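Local coordinates for protein pyruvate formate-lyase 2 (Archaeoglobus fulgidus, PDB 2F3O) that is of undetermined function but belongs to the glycyl radical enzymes, probably acting as a lyase related to pyruvate formate-lyase and glycerol dehydratase, at residues D550-A558 / L582-Y592; S660-T671 / E767-I776. One frame throughout, in Å; residues are numbered along the deposited sequence.

Contact 1 (D550-A558 / L582-Y592); sequences DSLVAIEGA and LHKLLLQSPKY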
loop_
_atom_site.group_PDB
_atom_site.type_symbol
_atom_site.label_atom_id
_atom_site.label_comp_id
_atom_site.label_asym_id
_atom_site.label_seq_id
_atom_site.Cartn_x
_atom_site.Cartn_y
_atom_site.Cartn_z
ATOM N N ASP A 550 -0.777 -40.037 -24.914
ATOM C CA ASP A 550 -0.716 -41.286 -25.681
ATOM C C ASP A 550 0.635 -41.544 -26.327
ATOM O O ASP A 550 1.089 -42.689 -26.355
ATOM C CB ASP A 550 -1.807 -41.326 -26.753
ATOM C CG ASP A 550 -3.182 -41.505 -26.165
ATOM O OD1 ASP A 550 -3.273 -41.731 -24.935
ATOM O OD2 ASP A 550 -4.167 -41.418 -26.932
ATOM N N SER A 551 1.274 -40.485 -26.824
ATOM C CA SER A 551 2.608 -40.585 -27.392
ATOM C C SER A 551 3.624 -41.030 -26.359
ATOM O O SER A 551 4.664 -41.555 -26.714
ATOM C CB SER A 551 3.063 -39.252 -27.977
ATOM O OG SER A 551 2.606 -39.043 -29.307
ATOM N N LEU A 552 3.330 -40.824 -25.082
ATOM C CA LEU A 552 4.262 -41.218 -24.043
ATOM C C LEU A 552 4.147 -42.693 -23.732
ATOM O O LEU A 552 5.167 -43.342 -23.533
ATOM C CB LEU A 552 4.069 -40.383 -22.784
ATOM C CG LEU A 552 4.454 -38.939 -23.042
ATOM C CD1 LEU A 552 4.103 -38.082 -21.854
ATOM C CD2 LEU A 552 5.899 -38.850 -23.386
ATOM N N VAL A 553 2.914 -43.206 -23.699
ATOM C CA VAL A 553 2.656 -44.646 -23.513
ATOM C C VAL A 553 3.240 -45.440 -24.663
ATOM O O VAL A 553 3.867 -46.480 -24.473
ATOM C CB VAL A 553 1.165 -44.980 -23.557
ATOM C CG1 VAL A 553 0.900 -46.256 -22.789
ATOM C CG2 VAL A 553 0.358 -43.855 -23.008
ATOM N N ALA A 554 3.027 -44.921 -25.864
ATOM C CA ALA A 554 3.528 -45.538 -27.063
ATOM C C ALA A 554 5.049 -45.471 -27.150
ATOM O O ALA A 554 5.657 -46.327 -27.772
ATOM C CB ALA A 554 2.877 -44.921 -28.284
ATOM N N ILE A 555 5.670 -44.476 -26.528
ATOM C CA ILE A 555 7.127 -44.442 -26.489
ATOM C C ILE A 555 7.608 -45.452 -25.461
ATOM O O ILE A 555 8.574 -46.175 -25.708
ATOM C CB ILE A 555 7.674 -43.029 -26.206
ATOM C CG1 ILE A 555 7.708 -42.218 -27.498
ATOM C CG2 ILE A 555 9.084 -43.080 -25.668
ATOM C CD1 ILE A 555 7.862 -40.732 -27.285
ATOM N N GLU A 556 6.886 -45.533 -24.342
ATOM C CA GLU A 556 7.254 -46.418 -23.236
ATOM C C GLU A 556 7.448 -47.848 -23.709
ATOM O O GLU A 556 8.543 -48.392 -23.573
ATOM C CB GLU A 556 6.224 -46.378 -22.111
ATOM C CG GLU A 556 6.628 -47.176 -20.889
ATOM C CD GLU A 556 5.489 -47.348 -19.908
ATOM O OE1 GLU A 556 4.346 -47.031 -20.288
ATOM O OE2 GLU A 556 5.722 -47.796 -18.760
ATOM N N GLY A 557 6.406 -48.419 -24.311
ATOM C CA GLY A 557 6.427 -49.798 -24.793
ATOM C C GLY A 557 7.357 -50.054 -25.970
ATOM O O GLY A 557 7.907 -51.150 -26.096
ATOM N N ALA A 558 7.545 -49.049 -26.825
ATOM C CA ALA A 558 8.388 -49.205 -28.015
ATOM C C ALA A 558 9.882 -49.222 -27.694
ATOM O O ALA A 558 10.676 -49.863 -28.388
ATOM C CB ALA A 558 8.084 -48.124 -29.038
ATOM N N LEU A 582 7.121 -50.185 -36.967
ATOM C CA LEU A 582 7.072 -49.465 -35.689
ATOM C C LEU A 582 5.767 -48.713 -35.503
ATOM O O LEU A 582 5.178 -48.727 -34.422
ATOM C CB LEU A 582 8.225 -48.463 -35.623
ATOM C CG LEU A 582 8.239 -47.435 -34.490
ATOM C CD1 LEU A 582 8.366 -48.095 -33.117
ATOM C CD2 LEU A 582 9.361 -46.438 -34.714
ATOM N N HIS A 583 5.330 -48.078 -36.586
ATOM C CA HIS A 583 4.107 -47.299 -36.634
ATOM C C HIS A 583 2.873 -48.101 -36.222
ATOM O O HIS A 583 1.990 -47.575 -35.542
ATOM C CB HIS A 583 3.957 -46.730 -38.044
ATOM C CG HIS A 583 2.715 -45.929 -38.251
ATOM N ND1 HIS A 583 2.079 -45.256 -37.230
ATOM C CD2 HIS A 583 2.004 -45.673 -39.375
ATOM C CE1 HIS A 583 1.017 -44.638 -37.711
ATOM N NE2 HIS A 583 0.952 -44.869 -39.011
ATOM N N LYS A 584 2.833 -49.371 -36.624
ATOM C CA LYS A 584 1.744 -50.272 -36.263
ATOM C C LYS A 584 1.800 -50.644 -34.792
ATOM O O LYS A 584 0.778 -50.891 -34.187
ATOM C CB LYS A 584 1.748 -51.543 -37.137
ATOM C CG LYS A 584 1.419 -51.299 -38.627
ATOM C CD LYS A 584 0.727 -52.482 -39.336
ATOM C CE LYS A 584 0.673 -52.231 -40.843
ATOM N NZ LYS A 584 -0.509 -52.833 -41.512
ATOM N N LEU A 585 2.997 -50.684 -34.224
ATOM C CA LEU A 585 3.153 -50.949 -32.798
ATOM C C LEU A 585 2.728 -49.736 -31.979
ATOM O O LEU A 585 2.092 -49.887 -30.937
ATOM C CB LEU A 585 4.601 -51.337 -32.474
ATOM C CG LEU A 585 5.172 -51.019 -31.087
ATOM C CD1 LEU A 585 4.799 -52.070 -30.054
ATOM C CD2 LEU A 585 6.662 -50.902 -31.174
ATOM N N LEU A 586 3.069 -48.541 -32.467
ATOM C CA LEU A 586 2.660 -47.289 -31.831
ATOM C C LEU A 586 1.146 -47.140 -31.807
ATOM O O LEU A 586 0.574 -46.786 -30.779
ATOM C CB LEU A 586 3.261 -46.098 -32.562
ATOM C CG LEU A 586 4.781 -45.996 -32.526
ATOM C CD1 LEU A 586 5.237 -44.751 -33.252
ATOM C CD2 LEU A 586 5.296 -46.011 -31.100
ATOM N N LEU A 587 0.509 -47.428 -32.942
ATOM C CA LEU A 587 -0.946 -47.352 -33.072
ATOM C C LEU A 587 -1.671 -48.358 -32.178
ATOM O O LEU A 587 -2.723 -48.062 -31.617
ATOM C CB LEU A 587 -1.356 -47.542 -34.535
ATOM C CG LEU A 587 -1.476 -46.279 -35.391
ATOM C CD1 LEU A 587 -1.772 -46.644 -36.833
ATOM C CD2 LEU A 587 -2.573 -45.359 -34.830
ATOM N N GLN A 588 -1.070 -49.534 -32.026
ATOM C CA GLN A 588 -1.590 -50.614 -31.181
ATOM C C GLN A 588 -1.490 -50.320 -29.696
ATOM O O GLN A 588 -2.143 -50.989 -28.900
ATOM C CB GLN A 588 -0.837 -51.932 -31.456
ATOM C CG GLN A 588 -1.495 -52.833 -32.493
ATOM C CD GLN A 588 -2.939 -53.121 -32.135
ATOM O OE1 GLN A 588 -3.226 -53.671 -31.062
ATOM N NE2 GLN A 588 -3.863 -52.734 -33.020
ATOM N N SER A 589 -0.666 -49.337 -29.329
ATOM C CA SER A 589 -0.373 -49.042 -27.925
ATOM C C SER A 589 -1.600 -48.507 -27.210
ATOM O O SER A 589 -2.506 -47.979 -27.862
ATOM C CB SER A 589 0.784 -48.053 -27.824
ATOM O OG SER A 589 1.941 -48.583 -28.435
ATOM N N PRO A 590 -1.655 -48.690 -25.876
ATOM C CA PRO A 590 -2.787 -48.224 -25.077
ATOM C C PRO A 590 -3.102 -46.735 -25.260
ATOM O O PRO A 590 -2.196 -45.918 -25.437
ATOM C CB PRO A 590 -2.345 -48.529 -23.641
ATOM C CG PRO A 590 -1.410 -49.669 -23.766
ATOM C CD PRO A 590 -0.662 -49.395 -25.039
ATOM N N LYS A 591 -4.394 -46.415 -25.250
ATOM C CA LYS A 591 -4.883 -45.071 -25.539
ATOM C C LYS A 591 -5.687 -44.482 -24.373
ATOM O O LYS A 591 -6.344 -45.215 -23.617
ATOM C CB LYS A 591 -5.741 -45.083 -26.813
ATOM C CG LYS A 591 -4.989 -45.421 -28.113
ATOM C CD LYS A 591 -3.684 -44.639 -28.237
ATOM C CE LYS A 591 -2.852 -45.018 -29.468
ATOM N NZ LYS A 591 -1.374 -44.894 -29.182
ATOM N N TYR A 592 -5.608 -43.160 -24.216
ATOM C CA TYR A 592 -6.451 -42.454 -23.261
ATOM C C TYR A 592 -7.876 -42.557 -23.786
ATOM O O TYR A 592 -8.121 -42.363 -24.975
ATOM C CB TYR A 592 -6.010 -40.983 -23.095
ATOM C CG TYR A 592 -7.002 -40.058 -22.367
ATOM C CD1 TYR A 592 -7.151 -40.105 -20.988
ATOM C CD2 TYR A 592 -7.773 -39.130 -23.064
ATOM C CE1 TYR A 592 -8.042 -39.277 -20.324
ATOM C CE2 TYR A 592 -8.663 -38.293 -22.410
ATOM C CZ TYR A 592 -8.792 -38.369 -21.041
ATOM O OH TYR A 592 -9.675 -37.536 -20.391
#
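Asp550 and Tyr592 make the polar end of this contact: the backbone N of Tyr592 donates to Asp550 OD1 at 2.8 Å, meeting the syn side of the carboxylate 24° out of its plane. The Asp550 CG lies beside its own backbone N (chi1 -71°), which carries the carboxylate over to the extended chain after helix 580-588. There the aliphatic CD of Lys591 passes 3.5 Å from Asp550 OD2, while the ammonium itself stays 5.0 Å away (NZ to OD2), too far for a salt bridge.

Farther along helix 545-560 the contact turns apolar. Val553 sets CG1 against the ring of Pro590, 4.1 Å from its CB. Ala554 offers a methyl to Leu586 CD2 and to Ser589, and Ala558 puts CB 3.8 Å from Leu585 CD2, with Leu582 CD1 and Leu586 CD2 touching the same methyl.

A second shell fixes the turn that presents these groups. Ser589 OG folds back onto Leu585 O (2.8 Å), and Leu586 O accepts from Ser589 N on one face of its plane and from Lys591 NZ on the other. Lys591 NZ also reaches Ser647 O, and Tyr592 OH is held by Val659 O.

The axes of 550-558 and 582-588 approach to 8.9 Å at 124°, an oblique helix-helix packing extended by an aspartate-to-backbone hydrogen bond in the pyruvate formate-lyase-like region.

Contact 2 (S660-T671 / E767-I776); sequences SPSTGMDREGVT and EVIRRISCRI
Arg771 grips the carbonyl of Pro661 end-on, NH1 and NH2 each standing 2.9 Å from Pro661 O, which lies in the plane of the guanidinium. NH1 has a second acceptor in the same plane, Thr663 OG1 at 3.1 Å. That hydroxyl donates a hydrogen bond to Glu767 OE2, which it meets from above the carboxylate plane at 2.9 Å. The bend of Arg771 at chi3 (64°) brings the guanidinium round to Pro661, while its CG lies against Thr663 CG2; Arg770 CB touches that methyl too. An alanine in place of Arg771 would remove both donors to Pro661 O and is likely to leave the Thr663 hydroxyl held by Glu767 without its second bond.

At the other end the backbones pack closely. Gly669, at the N-cap of helix 670-677, has no side chain and brings CA to 3.4 Å from Arg775 CB. The next residue ties the two segments together: Val670 N donates to Arg775 O (3.1 Å). Val670 also rests CG2 on Ser773 OG, and its side chain continues inward to strand 692-696 and helix 704-717.

Toward solvent the contact is looser. Ile776, the exposed C-terminal residue, lies across Thr671 with CG2 3.7 Å from OG1, and Arg775 comes nearest Arg667 O with CG, while its guanidinium leads away.

The chemistry is thus divided: a chain of hydrogen bonds from arginine through threonine to glutamate fastens the start of 660-671, the opposite charges at its two ends probably polarising the shared hydroxyl and so strengthening both its bonds, whereas backbone bonding and apolar cover fasten the C-terminal tail to a helix start.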
loop_
_atom_site.group_PDB
_atom_site.type_symbol
_atom_site.label_atom_id
_atom_site.label_comp_id
_atom_site.label_asym_id
_atom_site.label_seq_id
_atom_site.Cartn_x
_atom_site.Cartn_y
_atom_site.Cartn_z
ATOM N N SER A 660 -11.572 -34.850 -23.986
ATOM C CA SER A 660 -12.132 -35.996 -24.678
ATOM C C SER A 660 -11.019 -36.697 -25.465
ATOM O O SER A 660 -10.141 -36.031 -26.021
ATOM C CB SER A 660 -13.290 -35.565 -25.590
ATOM O OG SER A 660 -14.226 -34.734 -24.920
ATOM N N PRO A 661 -11.034 -38.046 -25.486
ATOM C CA PRO A 661 -10.037 -38.894 -26.143
ATOM C C PRO A 661 -9.899 -38.650 -27.627
ATOM O O PRO A 661 -10.781 -38.042 -28.237
ATOM C CB PRO A 661 -10.578 -40.310 -25.923
ATOM C CG PRO A 661 -11.982 -40.156 -25.513
ATOM C CD PRO A 661 -12.044 -38.865 -24.792
ATOM N N SER A 662 -8.803 -39.134 -28.206
ATOM C CA SER A 662 -8.602 -39.005 -29.646
ATOM C C SER A 662 -9.706 -39.705 -30.466
ATOM O O SER A 662 -10.429 -40.588 -29.966
ATOM C CB SER A 662 -7.216 -39.507 -30.039
ATOM O OG SER A 662 -6.222 -38.563 -29.696
ATOM N N THR A 663 -9.859 -39.281 -31.710
ATOM C CA THR A 663 -10.907 -39.819 -32.551
ATOM C C THR A 663 -10.669 -41.306 -32.843
ATOM O O THR A 663 -9.617 -41.699 -33.354
ATOM C CB THR A 663 -11.020 -38.999 -33.836
ATOM O OG1 THR A 663 -11.362 -37.654 -33.493
ATOM C CG2 THR A 663 -12.080 -39.562 -34.753
ATOM N N GLY A 664 -11.637 -42.131 -32.450
ATOM C CA GLY A 664 -11.593 -43.562 -32.719
ATOM C C GLY A 664 -10.607 -44.364 -31.891
ATOM O O GLY A 664 -10.177 -45.431 -32.310
ATOM N N MET A 665 -10.239 -43.859 -30.720
ATOM C CA MET A 665 -9.354 -44.598 -29.821
ATOM C C MET A 665 -10.125 -45.044 -28.589
ATOM O O MET A 665 -9.557 -45.603 -27.642
ATOM C CB MET A 665 -8.171 -43.738 -29.402
ATOM C CG MET A 665 -7.410 -43.180 -30.552
ATOM S SD MET A 665 -6.683 -44.486 -31.533
ATOM C CE MET A 665 -6.263 -43.603 -33.036
ATOM N N ASP A 666 -11.430 -44.791 -28.612
ATOM C CA ASP A 666 -12.295 -45.106 -27.482
ATOM C C ASP A 666 -13.009 -46.435 -27.726
ATOM O O ASP A 666 -14.221 -46.477 -27.947
ATOM C CB ASP A 666 -13.280 -43.953 -27.213
ATOM C CG ASP A 666 -13.860 -43.350 -28.493
ATOM O OD1 ASP A 666 -13.140 -42.621 -29.219
ATOM O OD2 ASP A 666 -15.057 -43.599 -28.757
ATOM N N ARG A 667 -12.232 -47.518 -27.684
ATOM C CA ARG A 667 -12.709 -48.864 -28.022
ATOM C C ARG A 667 -13.586 -49.508 -26.937
ATOM O O ARG A 667 -14.647 -50.049 -27.249
ATOM C CB ARG A 667 -11.539 -49.763 -28.425
ATOM C CG ARG A 667 -10.879 -49.346 -29.743
ATOM C CD ARG A 667 -9.556 -50.088 -29.962
ATOM N NE ARG A 667 -8.537 -49.278 -30.656
ATOM C CZ ARG A 667 -7.592 -48.545 -30.053
ATOM N NH1 ARG A 667 -7.515 -48.487 -28.722
ATOM N NH2 ARG A 667 -6.721 -47.857 -30.787
ATOM N N GLU A 668 -13.162 -49.452 -25.676
ATOM C CA GLU A 668 -14.111 -49.652 -24.574
ATOM C C GLU A 668 -14.914 -48.369 -24.520
ATOM O O GLU A 668 -14.349 -47.264 -24.675
ATOM C CB GLU A 668 -13.404 -49.865 -23.249
ATOM C CG GLU A 668 -12.054 -50.517 -23.390
ATOM C CD GLU A 668 -12.159 -51.970 -23.781
ATOM O OE1 GLU A 668 -13.129 -52.626 -23.339
ATOM O OE2 GLU A 668 -11.270 -52.445 -24.523
ATOM N N GLY A 669 -16.219 -48.502 -24.311
ATOM C CA GLY A 669 -17.117 -47.448 -24.745
ATOM C C GLY A 669 -17.314 -46.234 -23.883
ATOM O O GLY A 669 -16.407 -45.767 -23.205
ATOM N N VAL A 670 -18.530 -45.727 -23.918
ATOM C CA VAL A 670 -18.809 -44.396 -23.426
ATOM C C VAL A 670 -18.682 -44.207 -21.898
ATOM O O VAL A 670 -18.165 -43.165 -21.445
ATOM C CB VAL A 670 -20.121 -43.883 -24.044
ATOM C CG1 VAL A 670 -20.978 -43.148 -23.055
ATOM C CG2 VAL A 670 -19.797 -43.036 -25.248
ATOM N N THR A 671 -19.074 -45.220 -21.117
ATOM C CA THR A 671 -18.852 -45.185 -19.665
ATOM C C THR A 671 -17.344 -45.171 -19.371
ATOM O O THR A 671 -16.876 -44.396 -18.545
ATOM C CB THR A 671 -19.583 -46.349 -18.933
ATOM O OG1 THR A 671 -20.982 -46.065 -18.854
ATOM C CG2 THR A 671 -19.060 -46.566 -17.517
ATOM N N GLU A 767 -15.054 -35.138 -38.268
ATOM C CA GLU A 767 -14.746 -35.437 -36.882
ATOM C C GLU A 767 -15.976 -35.735 -36.017
ATOM O O GLU A 767 -15.965 -36.695 -35.262
ATOM C CB GLU A 767 -13.943 -34.290 -36.284
ATOM C CG GLU A 767 -12.469 -34.398 -36.537
ATOM C CD GLU A 767 -11.756 -35.012 -35.362
ATOM O OE1 GLU A 767 -12.153 -34.722 -34.206
ATOM O OE2 GLU A 767 -10.800 -35.782 -35.593
ATOM N N VAL A 768 -17.028 -34.929 -36.121
ATOM C CA VAL A 768 -18.251 -35.217 -35.362
ATOM C C VAL A 768 -18.906 -36.528 -35.822
ATOM O O VAL A 768 -19.458 -37.274 -35.001
ATOM C CB VAL A 768 -19.258 -34.001 -35.294
ATOM C CG1 VAL A 768 -18.926 -32.951 -36.286
ATOM C CG2 VAL A 768 -20.696 -34.429 -35.486
ATOM N N ILE A 769 -18.790 -36.837 -37.116
ATOM C CA ILE A 769 -19.303 -38.104 -37.638
ATOM C C ILE A 769 -18.508 -39.302 -37.107
ATOM O O ILE A 769 -19.102 -40.239 -36.573
ATOM C CB ILE A 769 -19.416 -38.093 -39.187
ATOM C CG1 ILE A 769 -20.666 -37.310 -39.616
ATOM C CG2 ILE A 769 -19.514 -39.509 -39.749
ATOM C CD1 ILE A 769 -20.652 -36.857 -41.062
ATOM N N ARG A 770 -17.178 -39.237 -37.183
ATOM C CA ARG A 770 -16.326 -40.336 -36.714
ATOM C C ARG A 770 -16.279 -40.575 -35.204
ATOM O O ARG A 770 -15.821 -41.623 -34.761
ATOM C CB ARG A 770 -14.906 -40.167 -37.224
ATOM C CG ARG A 770 -14.762 -40.457 -38.683
ATOM C CD ARG A 770 -13.316 -40.414 -39.081
ATOM N NE ARG A 770 -13.172 -39.877 -40.428
ATOM C CZ ARG A 770 -12.031 -39.873 -41.107
ATOM N NH1 ARG A 770 -10.938 -40.395 -40.562
ATOM N NH2 ARG A 770 -11.982 -39.357 -42.330
ATOM N N ARG A 771 -16.742 -39.616 -34.412
ATOM C CA ARG A 771 -16.686 -39.746 -32.953
ATOM C C ARG A 771 -17.982 -40.294 -32.341
ATOM O O ARG A 771 -18.110 -40.399 -31.119
ATOM C CB ARG A 771 -16.296 -38.406 -32.320
ATOM C CG ARG A 771 -14.895 -37.944 -32.708
ATOM C CD ARG A 771 -14.549 -36.594 -32.112
ATOM N NE ARG A 771 -14.516 -36.696 -30.665
ATOM C CZ ARG A 771 -13.434 -37.014 -29.968
ATOM N NH1 ARG A 771 -12.278 -37.233 -30.585
ATOM N NH2 ARG A 771 -13.512 -37.108 -28.651
ATOM N N ILE A 772 -18.936 -40.638 -33.204
ATOM C CA ILE A 772 -20.198 -41.227 -32.781
ATOM C C ILE A 772 -19.935 -42.628 -32.257
ATOM O O ILE A 772 -19.414 -43.493 -32.962
ATOM C CB ILE A 772 -21.211 -41.268 -33.936
ATOM C CG1 ILE A 772 -21.562 -39.848 -34.376
ATOM C CG2 ILE A 772 -22.469 -41.983 -33.521
ATOM C CD1 ILE A 772 -22.301 -39.760 -35.700
ATOM N N SER A 773 -20.273 -42.828 -30.992
ATOM C CA SER A 773 -19.924 -44.042 -30.285
ATOM C C SER A 773 -21.130 -44.968 -30.151
ATOM O O SER A 773 -22.277 -44.512 -30.144
ATOM C CB SER A 773 -19.341 -43.678 -28.915
ATOM O OG SER A 773 -19.100 -44.805 -28.095
ATOM N N CYS A 774 -20.846 -46.273 -30.059
ATOM C CA CYS A 774 -21.861 -47.332 -29.880
ATOM C C CYS A 774 -21.752 -48.144 -28.584
ATOM O O CYS A 774 -22.776 -48.551 -28.025
ATOM C CB CYS A 774 -21.836 -48.292 -31.059
ATOM S SG CYS A 774 -22.355 -47.483 -32.551
ATOM N N ARG A 775 -20.519 -48.399 -28.129
ATOM C CA ARG A 775 -20.299 -49.153 -26.893
ATOM C C ARG A 775 -20.787 -48.377 -25.649
ATOM O O ARG A 775 -20.718 -47.147 -25.593
ATOM C CB ARG A 775 -18.824 -49.577 -26.706
ATOM C CG ARG A 775 -18.188 -50.533 -27.701
ATOM C CD ARG A 775 -18.514 -52.003 -27.440
ATOM N NE ARG A 775 -17.866 -52.893 -28.416
ATOM C CZ ARG A 775 -18.200 -53.029 -29.715
ATOM N NH1 ARG A 775 -19.193 -52.327 -30.276
ATOM N NH2 ARG A 775 -17.519 -53.885 -30.483
ATOM N N ILE A 776 -21.247 -49.161 -24.665
ATOM C CA ILE A 776 -21.870 -48.770 -23.381
ATOM C C ILE A 776 -23.073 -47.803 -23.463
ATOM O O ILE A 776 -23.400 -47.211 -24.487
ATOM C CB ILE A 776 -20.840 -48.455 -22.220
ATOM C CG1 ILE A 776 -19.464 -49.053 -22.517
ATOM C CG2 ILE A 776 -21.330 -49.084 -20.895
ATOM C CD1 ILE A 776 -18.394 -48.807 -21.454
ATOM O OXT ILE A 776 -23.803 -47.612 -22.499
#

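Following the chain from the N terminus, contact 1 comes first: helix 545-560 meets helix 580-588 and the chain leaving it, closing a short loop that includes helix 565-573. Contact 2 opens only later, at 660-671, and closes when 767-776 returns to it after a much longer excursion through strands 692-696 and 722-728. The loops therefore stand in series, neither nested nor crossed; the centres of contact 1 and contact 2 are about 18 Å apart. They nevertheless touch: Tyr592 O packs 3.3 Å from Pro661 CB, and Lys591 CB lies 3.8 Å from Met665 CB. Asn594 joins 582-592 to 660-671 by side-chain hydrogen bonds, and contact 2 in turn ties 660-671 to the C-terminal tail.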